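PDB 6GNE: probable starch synthase 4, chloroplastic/amyloplastic from Arabidopsis thaliana, which belongs to the starch synthase family and is built on the two-domain GT-B glycosyltransferase fold, with adenosine-5'-diphosphate and glycan bound in the model. Local coordinates for residues Phe121-Phe124 with Ser125-Leu129; Pro231-Ala234 with Gln235-Arg238; Ile331-Thr334 with Leu335-Gly339; Phe451-Ala454 with Leu455-Ala458; Gly484-Ala487 with Thr488-Glu491. All coordinates share one frame; numbering follows the deposited sequence.

In the fold
The five contacts are local, each within one helix, and they are spread over both halves of a GT-B fold. Contacts 1 and 2 belong to the N-terminal, starch synthase catalytic part, contacts 3 and 4 to the C-terminal, group 1 glycosyltransferase part; the centres of contacts 1 and 3 are about 49 Å apart, on opposite sides of the chain's centre. Contacts 3 and 4 touch directly, R333 CG meeting L455 CD2 at 3.5 Å. Three side chains approach bound ligands: Y233 and Y490 come within about 7 and 8 Å of the glycan's pseudo-sugar unit, F121 within about 6 Å of a glucose. Y233 is about 10 Å from adenosine-5'-diphosphate. Contact 5 approaches contact 2 to about 7 Å between nearest atoms.

Contact 1: residues Phe121-Phe124 with Ser125-Leu129; sequences FSYF and SRAAL
F121 and S125 meet at a single oxygen. The carbonyl O of F121 accepts from the S125 hydroxyl, OG, at 2.9 Å and from S125 N at 2.9 Å, and the two donors reach it from opposite faces of the carbonyl plane. The hydroxyl is folded back onto the preceding turn because chi1 of S125 is -66°, which sets OG beside its own backbone N and opposite its carbonyl carbon. A small buried polar group is thereby satisfied by the helix itself.

Two residues further along, Y123 and A127 join by backbone and side chain. A127 N donates to Y123 O at 2.8 Å in an almost straight bond (177°), while the ring carbon CE1 of Y123 lies 4.0 Å from A127 CB, the methyl coming in obliquely to the ring. R126 N to S122 O and A128 N to F124 O continue the alpha-helical pattern. The R126 chain, bent at chi2 (65°), leads its guanidinium away from the first turn.

What fixes these groups lies beyond the helix turn. The Y123 hydroxyl is hydrogen-bonded to N82 ND2, and its ring stands edge-to-face with F75; R126 NE and NH1 bond Y160 OH and C191 O. Helix 117-134 thus runs buried between several elements of the N-terminal domain: S122, R126 and A127 rest on strand 64-75, F124 and A128 on strand 45-51, and S125, R126 and L129 on helix 152-160.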
loop_
_atom_site.group_PDB
_atom_site.type_symbol
_atom_site.label_atom_id
_atom_site.label_comp_id
_atom_site.label_asym_id
_atom_site.label_seq_id
_atom_site.Cartn_x
_atom_site.Cartn_y
_atom_site.Cartn_z
ATOM N N PHE A 121 16.133 -4.034 -8.772
ATOM C CA PHE A 121 15.825 -4.278 -7.359
ATOM C C PHE A 121 16.629 -5.417 -6.690
ATOM O O PHE A 121 16.859 -5.394 -5.474
ATOM C CB PHE A 121 14.312 -4.407 -7.168
ATOM C CG PHE A 121 13.563 -3.122 -7.455
ATOM C CD1 PHE A 121 13.599 -2.077 -6.542
ATOM C CD2 PHE A 121 12.846 -2.952 -8.641
ATOM C CE1 PHE A 121 12.915 -0.900 -6.791
ATOM C CE2 PHE A 121 12.174 -1.767 -8.906
ATOM C CZ PHE A 121 12.200 -0.736 -7.985
ATOM N N SER A 122 17.064 -6.409 -7.454
ATOM C CA SER A 122 18.024 -7.381 -6.920
ATOM C C SER A 122 19.370 -6.697 -6.592
ATOM O O SER A 122 20.000 -7.028 -5.584
ATOM C CB SER A 122 18.216 -8.586 -7.857
ATOM O OG SER A 122 18.753 -8.194 -9.098
ATOM N N TYR A 123 19.813 -5.747 -7.418
ATOM C CA TYR A 123 21.006 -4.949 -7.065
ATOM C C TYR A 123 20.815 -4.230 -5.737
ATOM O O TYR A 123 21.649 -4.329 -4.829
ATOM C CB TYR A 123 21.344 -3.910 -8.140
ATOM C CG TYR A 123 22.574 -3.067 -7.810
ATOM C CD1 TYR A 123 22.480 -1.937 -6.967
ATOM C CD2 TYR A 123 23.832 -3.395 -8.332
ATOM C CE1 TYR A 123 23.606 -1.182 -6.667
ATOM C CE2 TYR A 123 24.957 -2.630 -8.035
ATOM C CZ TYR A 123 24.847 -1.530 -7.205
ATOM O OH TYR A 123 25.968 -0.766 -6.936
ATOM N N PHE A 124 19.713 -3.491 -5.659
ATOM C CA PHE A 124 19.360 -2.733 -4.475
ATOM C C PHE A 124 19.358 -3.606 -3.225
ATOM O O PHE A 124 19.896 -3.203 -2.178
ATOM C CB PHE A 124 17.990 -2.067 -4.645
ATOM C CG PHE A 124 17.452 -1.484 -3.370
ATOM C CD1 PHE A 124 18.148 -0.463 -2.710
ATOM C CD2 PHE A 124 16.276 -1.962 -2.806
ATOM C CE1 PHE A 124 17.673 0.068 -1.524
ATOM C CE2 PHE A 124 15.789 -1.412 -1.616
ATOM C CZ PHE A 124 16.491 -0.399 -0.976
ATOM N N SER A 125 18.747 -4.785 -3.338
ATOM C CA SER A 125 18.654 -5.736 -2.223
ATOM C C SER A 125 20.029 -6.142 -1.749
ATOM O O SER A 125 20.266 -6.196 -0.550
ATOM C CB SER A 125 17.868 -6.990 -2.623
ATOM O OG SER A 125 16.508 -6.695 -2.899
ATOM N N ARG A 126 20.933 -6.409 -2.687
ATOM C CA ARG A 126 22.310 -6.766 -2.348
ATOM C C ARG A 126 23.012 -5.600 -1.669
ATOM O O ARG A 126 23.527 -5.752 -0.562
ATOM C CB ARG A 126 23.108 -7.191 -3.585
ATOM C CG ARG A 126 24.540 -7.624 -3.309
ATOM C CD ARG A 126 24.553 -8.884 -2.456
ATOM N NE ARG A 126 25.871 -9.203 -1.897
ATOM C CZ ARG A 126 26.749 -10.059 -2.405
ATOM N NH1 ARG A 126 26.547 -10.681 -3.568
ATOM N NH2 ARG A 126 27.884 -10.259 -1.754
ATOM N N ALA A 127 23.003 -4.442 -2.327
ATOM C CA ALA A 127 23.618 -3.241 -1.786
ATOM C C ALA A 127 23.082 -2.877 -0.409
ATOM O O ALA A 127 23.842 -2.379 0.417
ATOM C CB ALA A 127 23.451 -2.075 -2.751
ATOM N N ALA A 128 21.795 -3.131 -0.146
ATOM C CA ALA A 128 21.209 -2.838 1.174
ATOM C C ALA A 128 21.838 -3.652 2.299
ATOM O O ALA A 128 22.186 -3.121 3.359
ATOM C CB ALA A 128 19.710 -3.056 1.158
ATOM N N LEU A 129 21.977 -4.942 2.065
ATOM C CA LEU A 129 22.683 -5.823 3.013
ATOM C C LEU A 129 24.159 -5.457 3.185
ATOM O O LEU A 129 24.686 -5.499 4.294
ATOM C CB LEU A 129 22.552 -7.289 2.584
ATOM C CG LEU A 129 21.137 -7.823 2.780
ATOM C CD1 LEU A 129 21.005 -9.192 2.139
ATOM C CD2 LEU A 129 20.758 -7.827 4.262
#

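Contact 2: residues Pro231-Ala234 with Gln235-Arg238; sequences PTYA and QEVR
Two torsions bring Y233 and V237 together: chi1 of Y233 (-173°) sends CG away from its own N, and chi1 of V237 (-66°) sets CG1 opposite its carbonyl carbon, so that this methyl lies over one face of the tyrosine ring. The result is a CH-pi contact, with V237 CG1 3.9 Å from the Y233 ring centroid and displaced towards the rim; its nearest ring atom is CZ, at 3.6 Å. The other methyl, CG2, rests against Y233 O and A234 O.

E236 addresses the same ring from a different direction. Its extended chain carries OE1 to the ring edge, in plane, 3.5 Å from Y233 CD1, with carboxylate and ring planes 86° apart. The second oxygen, OE2, lies 3.8 Å from T232 CG2.

Helix 231-238 follows strand 225-228 of the Rossmann-like N-terminal domain, and the polar ends of the T232 and E236 side chains reach across the cleft of the GT-B fold to the second domain. E236 OE2 accepts from G419 N, at the start of helix 419-424, and T232 OG1 is bonded to D423 OD1. On the buried side the Y233 hydroxyl is bound to F177 N, while A234 and V237 touch F257.

Backbone bonds tie the turns together, from E236 N to T232 O at 2.9 Å and from V237 N to Y233 O at 3.0 Å. The last of them, from R238 N to A234 O, is weak at 3.4 Å, and the R238 chain extends back so that NH2 lies 4.0 Å from A234 CB.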
loop_
_atom_site.group_PDB
_atom_site.type_symbol
_atom_site.label_atom_id
_atom_site.label_comp_id
_atom_site.label_asym_id
_atom_site.label_seq_id
_atom_site.Cartn_x
_atom_site.Cartn_y
_atom_site.Cartn_z
ATOM N N PRO A 231 -6.281 -10.571 7.345
ATOM C CA PRO A 231 -6.656 -11.990 7.606
ATOM C C PRO A 231 -7.431 -12.679 6.440
ATOM O O PRO A 231 -7.121 -13.825 6.078
ATOM C CB PRO A 231 -7.555 -11.903 8.856
ATOM C CG PRO A 231 -7.224 -10.602 9.512
ATOM C CD PRO A 231 -6.673 -9.677 8.458
ATOM N N THR A 232 -8.404 -11.985 5.852
ATOM C CA THR A 232 -9.196 -12.560 4.753
ATOM C C THR A 232 -8.341 -12.826 3.503
ATOM O O THR A 232 -8.419 -13.911 2.913
ATOM C CB THR A 232 -10.425 -11.685 4.407
ATOM O OG1 THR A 232 -11.315 -11.633 5.532
ATOM C CG2 THR A 232 -11.184 -12.229 3.184
ATOM N N TYR A 233 -7.509 -11.859 3.121
ATOM C CA TYR A 233 -6.585 -12.091 2.004
ATOM C C TYR A 233 -5.656 -13.298 2.256
ATOM O O TYR A 233 -5.441 -14.092 1.359
ATOM C CB TYR A 233 -5.754 -10.857 1.717
ATOM C CG TYR A 233 -4.912 -10.954 0.479
ATOM C CD1 TYR A 233 -5.485 -11.196 -0.767
ATOM C CD2 TYR A 233 -3.540 -10.765 0.538
ATOM C CE1 TYR A 233 -4.711 -11.243 -1.921
ATOM C CE2 TYR A 233 -2.751 -10.791 -0.608
ATOM C CZ TYR A 233 -3.336 -11.039 -1.829
ATOM O OH TYR A 233 -2.545 -11.088 -2.948
ATOM N N ALA A 234 -5.155 -13.438 3.483
ATOM C CA ALA A 234 -4.346 -14.610 3.862
ATOM C C ALA A 234 -5.085 -15.909 3.616
ATOM O O ALA A 234 -4.467 -16.896 3.147
ATOM C CB ALA A 234 -3.876 -14.533 5.305
ATOM N N GLN A 235 -6.390 -15.930 3.891
ATOM C CA GLN A 235 -7.181 -17.133 3.596
ATOM C C GLN A 235 -7.334 -17.344 2.088
ATOM O O GLN A 235 -7.209 -18.452 1.608
ATOM C CB GLN A 235 -8.540 -17.096 4.288
ATOM C CG GLN A 235 -8.431 -17.170 5.817
ATOM C CD GLN A 235 -7.917 -18.537 6.330
ATOM O OE1 GLN A 235 -6.836 -18.637 6.946
ATOM N NE2 GLN A 235 -8.673 -19.595 6.053
ATOM N N GLU A 236 -7.589 -16.264 1.353
ATOM C CA GLU A 236 -7.783 -16.337 -0.109
ATOM C C GLU A 236 -6.569 -16.898 -0.830
ATOM O O GLU A 236 -6.724 -17.731 -1.708
ATOM C CB GLU A 236 -8.128 -14.967 -0.687
ATOM C CG GLU A 236 -9.528 -14.473 -0.323
ATOM C CD GLU A 236 -9.750 -13.000 -0.627
ATOM O OE1 GLU A 236 -8.791 -12.233 -0.918
ATOM O OE2 GLU A 236 -10.927 -12.594 -0.555
ATOM N N VAL A 237 -5.374 -16.475 -0.423
ATOM C CA VAL A 237 -4.148 -16.937 -1.050
ATOM C C VAL A 237 -3.719 -18.343 -0.637
ATOM O O VAL A 237 -2.831 -18.907 -1.264
ATOM C CB VAL A 237 -2.973 -15.946 -0.894
ATOM C CG1 VAL A 237 -3.275 -14.664 -1.645
ATOM C CG2 VAL A 237 -2.632 -15.675 0.566
ATOM N N ARG A 238 -4.343 -18.909 0.397
ATOM C CA ARG A 238 -4.192 -20.333 0.704
ATOM C C ARG A 238 -5.027 -21.241 -0.191
ATOM O O ARG A 238 -4.795 -22.430 -0.223
ATOM C CB ARG A 238 -4.529 -20.596 2.174
ATOM C CG ARG A 238 -3.439 -20.188 3.163
ATOM C CD ARG A 238 -3.916 -20.447 4.583
ATOM N NE ARG A 238 -2.878 -20.350 5.613
ATOM C CZ ARG A 238 -2.761 -19.363 6.526
ATOM N NH1 ARG A 238 -1.771 -19.423 7.434
ATOM N NH2 ARG A 238 -3.574 -18.284 6.536
#

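Contact 3: residues Ile331-Thr334 with Leu335-Gly339; sequences IYRT and LELGG
A Schellman motif ends helix 324-336, the helix of the beta-alpha-beta unit formed with strands 311-317 and 340-346, and an i to i+3 salt bridge between R333 and E336 lies on its last turn. R333 NH1 lies 2.8 Å from E336 OE1, but the hydrogen bond is weak, its N-H...O angle being only 143°. The guanidinium meets the oxygen at its edge, near its plane, with the carboxylate turned 81° against it, so the two groups do not form a flat bidentate pair. A bend at chi2 of R333 and an extended E336 bring these ends together.

L337 completes the arrangement from another direction: its CD1 lies over one face of the same guanidinium, 3.8 Å from R333 NE. The arginine is therefore contacted both at an edge and over a face by residues that follow it in the chain. The aliphatic part of R333 also rests on N452 and L455 of helix 448-464, while L337 touches F459 there.

The backbone closes in step. L337 N donates to R333 O at 2.8 Å. T334 carries its hydroxyl back to A330 O, and T334 CG2 comes to 3.8 Å from G339 C.

Beyond L337 the chain turns. G338, with a positive phi of 86°, donates through N to L335 O at 3.1 Å, and G339 N reaches T334 O at 2.9 Å. These nested bonds back into the last turn, centred on a glycine, are the signature of a Schellman C-cap, here leading directly into strand 340-346.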
loop_
_atom_site.group_PDB
_atom_site.type_symbol
_atom_site.label_atom_id
_atom_site.label_comp_id
_atom_site.label_asym_id
_atom_site.label_seq_id
_atom_site.Cartn_x
_atom_site.Cartn_y
_atom_site.Cartn_z
ATOM N N ILE A 331 -19.908 6.036 -12.161
ATOM C CA ILE A 331 -19.964 7.414 -12.560
ATOM C C ILE A 331 -21.374 7.726 -13.070
ATOM O O ILE A 331 -22.023 8.663 -12.588
ATOM C CB ILE A 331 -18.917 7.760 -13.632
ATOM C CG1 ILE A 331 -17.511 7.734 -13.035
ATOM C CG2 ILE A 331 -19.164 9.154 -14.222
ATOM C CD1 ILE A 331 -16.402 7.636 -14.079
ATOM N N TYR A 332 -21.835 6.929 -14.019
ATOM C CA TYR A 332 -23.137 7.153 -14.643
ATOM C C TYR A 332 -24.294 6.883 -13.702
ATOM O O TYR A 332 -25.286 7.589 -13.731
ATOM C CB TYR A 332 -23.291 6.330 -15.946
ATOM C CG TYR A 332 -22.303 6.727 -16.996
ATOM C CD1 TYR A 332 -22.556 7.786 -17.820
ATOM C CD2 TYR A 332 -21.074 6.047 -17.124
ATOM C CE1 TYR A 332 -21.644 8.159 -18.791
ATOM C CE2 TYR A 332 -20.141 6.399 -18.096
ATOM C CZ TYR A 332 -20.431 7.462 -18.935
ATOM O OH TYR A 332 -19.557 7.864 -19.920
ATOM N N ARG A 333 -24.160 5.875 -12.862
ATOM C CA ARG A 333 -25.237 5.537 -11.953
ATOM C C ARG A 333 -25.440 6.631 -10.887
ATOM O O ARG A 333 -26.578 6.982 -10.532
ATOM C CB ARG A 333 -24.967 4.184 -11.288
ATOM C CG ARG A 333 -26.149 3.629 -10.514
ATOM C CD ARG A 333 -27.365 3.505 -11.420
ATOM N NE ARG A 333 -28.362 2.620 -10.850
ATOM C CZ ARG A 333 -29.469 2.235 -11.469
ATOM N NH1 ARG A 333 -29.751 2.665 -12.691
ATOM N NH2 ARG A 333 -30.291 1.392 -10.876
ATOM N N THR A 334 -24.323 7.128 -10.370
ATOM C CA THR A 334 -24.316 8.195 -9.406
ATOM C C THR A 334 -25.052 9.390 -9.970
ATOM O O THR A 334 -25.889 9.989 -9.284
ATOM C CB THR A 334 -22.885 8.593 -9.038
ATOM O OG1 THR A 334 -22.265 7.541 -8.294
ATOM C CG2 THR A 334 -22.870 9.860 -8.207
ATOM N N LEU A 335 -24.708 9.741 -11.197
ATOM C CA LEU A 335 -25.375 10.794 -11.905
ATOM C C LEU A 335 -26.891 10.493 -12.095
ATOM O O LEU A 335 -27.735 11.352 -11.843
ATOM C CB LEU A 335 -24.693 10.976 -13.251
ATOM C CG LEU A 335 -25.206 12.073 -14.162
ATOM C CD1 LEU A 335 -25.032 13.414 -13.481
ATOM C CD2 LEU A 335 -24.481 12.054 -15.466
ATOM N N GLU A 336 -27.230 9.280 -12.511
ATOM C CA GLU A 336 -28.620 8.887 -12.707
ATOM C C GLU A 336 -29.447 9.026 -11.414
ATOM O O GLU A 336 -30.599 9.453 -11.447
ATOM C CB GLU A 336 -28.681 7.444 -13.230
ATOM C CG GLU A 336 -30.080 6.959 -13.574
ATOM C CD GLU A 336 -30.088 5.594 -14.231
ATOM O OE1 GLU A 336 -29.050 4.882 -14.230
ATOM O OE2 GLU A 336 -31.164 5.199 -14.698
ATOM N N LEU A 337 -28.815 8.684 -10.293
ATOM C CA LEU A 337 -29.453 8.714 -8.983
ATOM C C LEU A 337 -29.502 10.118 -8.353
ATOM O O LEU A 337 -30.012 10.258 -7.236
ATOM C CB LEU A 337 -28.759 7.733 -8.023
ATOM C CG LEU A 337 -29.358 6.328 -7.815
ATOM C CD1 LEU A 337 -29.771 5.672 -9.103
ATOM C CD2 LEU A 337 -28.350 5.432 -7.107
ATOM N N GLY A 338 -28.975 11.140 -9.051
ATOM C CA GLY A 338 -29.021 12.521 -8.601
ATOM C C GLY A 338 -27.892 12.933 -7.669
ATOM O O GLY A 338 -28.077 13.831 -6.857
ATOM N N GLY A 339 -26.738 12.265 -7.769
ATOM C CA GLY A 339 -25.545 12.630 -7.014
ATOM C C GLY A 339 -24.504 13.225 -7.927
ATOM O O GLY A 339 -24.717 13.326 -9.131
#

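Contact 4: residues Phe451-Ala454 with Leu455-Ala458; sequences FNYA and LERA
E456 N donates to N452 O at 2.8 Å in a nearly straight bond (168°), and one residue further on the side chains of Y453 and R457 pack on each other. R457 lays its chain over one face of the Y453 ring: CD forms a CH-pi contact, 3.9 Å from the ring centroid, and NE stands above the rim, 3.3 Å from CE2 of Y453. A bend at chi3 of R457 (-67°) then turns the guanidinium, whose plane is 51° from that of the ring, so the two do not stack flat.

At the ring edge, near its plane, E456 OE1 comes to 3.3 Å from Y453 CD1. Face and edge of this exposed tyrosine thus meet two successive residues of the next turn.

These residues belong to helix 448-464, which packs against the parallel, Rossmann-like sheet of the C-terminal domain. A454 and A458 present small methyl groups to strands 412-416 and 441-443, and salt bridges from R457 NH1 to D427 and NH2 to D429 hold the far end of the arginine.

On the buried side F451 and L455 meet obliquely, CE2 of F451 lying 3.9 Å from CD2 of L455. The phenylalanine ring meets F443 at about a right angle, and N452 OD1 is bonded to H329 NE2 of helix 324-336.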
loop_
_atom_site.group_PDB
_atom_site.type_symbol
_atom_site.label_atom_id
_atom_site.label_comp_id
_atom_site.label_asym_id
_atom_site.label_seq_id
_atom_site.Cartn_x
_atom_site.Cartn_y
_atom_site.Cartn_z
ATOM N N PHE A 451 -23.492 -3.972 -7.389
ATOM C CA PHE A 451 -23.072 -2.629 -7.048
ATOM C C PHE A 451 -24.277 -1.691 -6.894
ATOM O O PHE A 451 -24.335 -0.912 -5.926
ATOM C CB PHE A 451 -22.032 -2.088 -8.091
ATOM C CG PHE A 451 -21.555 -0.688 -7.805
ATOM C CD1 PHE A 451 -20.509 -0.473 -6.945
ATOM C CD2 PHE A 451 -22.223 0.425 -8.338
ATOM C CE1 PHE A 451 -20.090 0.796 -6.598
ATOM C CE2 PHE A 451 -21.816 1.724 -8.007
ATOM C CZ PHE A 451 -20.728 1.896 -7.128
ATOM N N ASN A 452 -25.222 -1.755 -7.838
ATOM C CA ASN A 452 -26.450 -0.900 -7.815
ATOM C C ASN A 452 -27.230 -0.963 -6.513
ATOM O O ASN A 452 -27.638 0.063 -5.987
ATOM C CB ASN A 452 -27.384 -1.209 -8.977
ATOM C CG ASN A 452 -26.870 -0.676 -10.327
ATOM O OD1 ASN A 452 -25.835 -0.005 -10.416
ATOM N ND2 ASN A 452 -27.574 -1.002 -11.391
ATOM N N TYR A 453 -27.413 -2.159 -5.970
ATOM C CA TYR A 453 -28.154 -2.316 -4.720
ATOM C C TYR A 453 -27.450 -1.640 -3.547
ATOM O O TYR A 453 -28.107 -0.973 -2.753
ATOM C CB TYR A 453 -28.448 -3.794 -4.430
ATOM C CG TYR A 453 -29.420 -4.020 -3.284
ATOM C CD1 TYR A 453 -30.685 -3.385 -3.275
ATOM C CD2 TYR A 453 -29.072 -4.851 -2.178
ATOM C CE1 TYR A 453 -31.569 -3.580 -2.230
ATOM C CE2 TYR A 453 -29.952 -5.044 -1.128
ATOM C CZ TYR A 453 -31.200 -4.417 -1.162
ATOM O OH TYR A 453 -32.098 -4.603 -0.135
ATOM N N ALA A 454 -26.130 -1.764 -3.450
ATOM C CA ALA A 454 -25.389 -1.026 -2.429
ATOM C C ALA A 454 -25.470 0.496 -2.628
ATOM O O ALA A 454 -25.662 1.236 -1.666
ATOM C CB ALA A 454 -23.940 -1.470 -2.376
ATOM N N LEU A 455 -25.325 0.954 -3.865
ATOM C CA LEU A 455 -25.381 2.378 -4.147
ATOM C C LEU A 455 -26.783 2.957 -3.874
ATOM O O LEU A 455 -26.906 4.015 -3.248
ATOM C CB LEU A 455 -24.945 2.644 -5.579
ATOM C CG LEU A 455 -24.678 4.112 -5.921
ATOM C CD1 LEU A 455 -23.370 4.579 -5.318
ATOM C CD2 LEU A 455 -24.608 4.329 -7.425
ATOM N N GLU A 456 -27.823 2.259 -4.330
ATOM C CA GLU A 456 -29.228 2.625 -4.072
ATOM C C GLU A 456 -29.459 2.817 -2.576
ATOM O O GLU A 456 -29.973 3.854 -2.165
ATOM C CB GLU A 456 -30.162 1.547 -4.644
ATOM C CG GLU A 456 -31.663 1.724 -4.406
ATOM C CD GLU A 456 -32.519 0.482 -4.794
ATOM O OE1 GLU A 456 -32.043 -0.678 -4.695
ATOM O OE2 GLU A 456 -33.704 0.634 -5.183
ATOM N N ARG A 457 -29.035 1.846 -1.761
ATOM C CA ARG A 457 -29.252 1.933 -0.310
ATOM C C ARG A 457 -28.479 3.066 0.305
ATOM O O ARG A 457 -28.980 3.753 1.154
ATOM C CB ARG A 457 -28.957 0.613 0.404
ATOM C CG ARG A 457 -29.952 -0.484 0.036
ATOM C CD ARG A 457 -29.681 -1.810 0.730
ATOM N NE ARG A 457 -28.432 -2.449 0.302
ATOM C CZ ARG A 457 -27.301 -2.497 1.016
ATOM N NH1 ARG A 457 -26.242 -3.076 0.501
ATOM N NH2 ARG A 457 -27.217 -2.000 2.257
ATOM N N ALA A 458 -27.272 3.307 -0.163
ATOM C CA ALA A 458 -26.459 4.381 0.354
ATOM C C ALA A 458 -27.090 5.739 0.047
ATOM O O ALA A 458 -27.165 6.598 0.927
ATOM C CB ALA A 458 -25.054 4.298 -0.203
#

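Contact 5: residues Gly484-Ala487 with Thr488-Glu491; sequences GSSA and TQYE
Hydrogen bonds to backbone carbonyls dominate the contact between G484-A487 and T488-E491, beginning with T488 and G484. The hydroxyl OG1 of T488 donates to G484 O at 2.8 Å, whereas T488 N reaches the same oxygen in a weaker bond of 3.3 Å. The hydroxyl gets there because chi1 (-53°) places OG1 beside the threonine's own N, facing back down the helix; CG2 takes the position opposite that N. While donating to G484 O, OG1 also accepts from K42 NZ, a link that may also bring positive charge close to this turn.

The backbone bonds shorten along the segment. Q489 N to S485 O is weak at 3.3 Å, Y490 N to S486 O measures 3.1 Å, and E491 N to A487 O is 2.9 Å with an angle of 160°.

Non-bonded contacts are few. The Y490 ring turns an edge to S486 O, CD2 lying 3.2 Å from that oxygen and near the ring plane, so the carbonyl that receives Y490 N is also touched by the side chain of the same residue. Q489 packs its CG at 3.7 Å from S485 O.

Other polar ends have partners outside the helix: S486 OG with L261 O, Y490 OH with T227 OG1 and E491 OE1 with H44 NE2. Helix 484-499, the last of the chain, returns to the N-terminal domain as the C-terminal helix of GT-B enzymes commonly does, with A487 and Y490 packed on helix 27-41 and Y490 reaching strand 225-228.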
loop_
_atom_site.group_PDB
_atom_site.type_symbol
_atom_site.label_atom_id
_atom_site.label_comp_id
_atom_site.label_asym_id
_atom_site.label_seq_id
_atom_site.Cartn_x
_atom_site.Cartn_y
_atom_site.Cartn_z
ATOM N N GLY A 484 -1.760 1.038 16.211
ATOM C CA GLY A 484 -1.757 0.497 17.578
ATOM C C GLY A 484 -1.893 -1.026 17.693
ATOM O O GLY A 484 -0.982 -1.750 18.145
ATOM N N SER A 485 -3.023 -1.511 17.221
ATOM C CA SER A 485 -3.353 -2.918 17.328
ATOM C C SER A 485 -2.434 -3.844 16.485
ATOM O O SER A 485 -1.879 -4.830 16.998
ATOM C CB SER A 485 -4.788 -3.085 16.884
ATOM O OG SER A 485 -5.293 -4.222 17.464
ATOM N N SER A 486 -2.288 -3.520 15.202
ATOM C CA SER A 486 -1.501 -4.341 14.277
ATOM C C SER A 486 0.012 -4.218 14.442
ATOM O O SER A 486 0.726 -5.178 14.154
ATOM C CB SER A 486 -1.868 -4.059 12.821
ATOM O OG SER A 486 -3.141 -4.556 12.585
ATOM N N ALA A 487 0.508 -3.053 14.855
ATOM C CA ALA A 487 1.918 -2.917 15.213
ATOM C C ALA A 487 2.312 -3.801 16.409
ATOM O O ALA A 487 3.398 -4.382 16.430
ATOM C CB ALA A 487 2.255 -1.470 15.484
ATOM N N THR A 488 1.425 -3.897 17.394
ATOM C CA THR A 488 1.570 -4.857 18.507
ATOM C C THR A 488 1.639 -6.320 18.027
ATOM O O THR A 488 2.396 -7.092 18.577
ATOM C CB THR A 488 0.426 -4.696 19.563
ATOM O OG1 THR A 488 0.331 -3.337 19.988
ATOM C CG2 THR A 488 0.704 -5.488 20.773
ATOM N N GLN A 489 0.856 -6.706 17.022
ATOM C CA GLN A 489 0.947 -8.086 16.483
ATOM C C GLN A 489 2.278 -8.356 15.759
ATOM O O GLN A 489 2.845 -9.453 15.915
ATOM C CB GLN A 489 -0.161 -8.448 15.524
ATOM C CG GLN A 489 -1.579 -8.373 16.025
ATOM C CD GLN A 489 -2.546 -8.941 14.984
ATOM O OE1 GLN A 489 -3.478 -8.258 14.506
ATOM N NE2 GLN A 489 -2.288 -10.191 14.592
ATOM N N TYR A 490 2.769 -7.385 14.981
ATOM C CA TYR A 490 4.095 -7.504 14.363
ATOM C C TYR A 490 5.215 -7.593 15.435
ATOM O O TYR A 490 6.130 -8.413 15.328
ATOM C CB TYR A 490 4.384 -6.345 13.388
ATOM C CG TYR A 490 3.803 -6.490 11.990
ATOM C CD1 TYR A 490 4.486 -7.172 10.997
ATOM C CD2 TYR A 490 2.590 -5.923 11.653
ATOM C CE1 TYR A 490 3.969 -7.297 9.721
ATOM C CE2 TYR A 490 2.077 -6.038 10.383
ATOM C CZ TYR A 490 2.763 -6.725 9.416
ATOM O OH TYR A 490 2.235 -6.849 8.148
ATOM N N GLU A 491 5.115 -6.741 16.454
ATOM C CA GLU A 491 6.061 -6.713 17.558
ATOM C C GLU A 491 6.165 -8.086 18.237
ATOM O O GLU A 491 7.295 -8.559 18.530
ATOM C CB GLU A 491 5.656 -5.619 18.556
ATOM C CG GLU A 491 6.484 -5.534 19.848
ATOM C CD GLU A 491 5.894 -4.575 20.874
ATOM O OE1 GLU A 491 6.611 -3.672 21.336
ATOM O OE2 GLU A 491 4.703 -4.699 21.227
#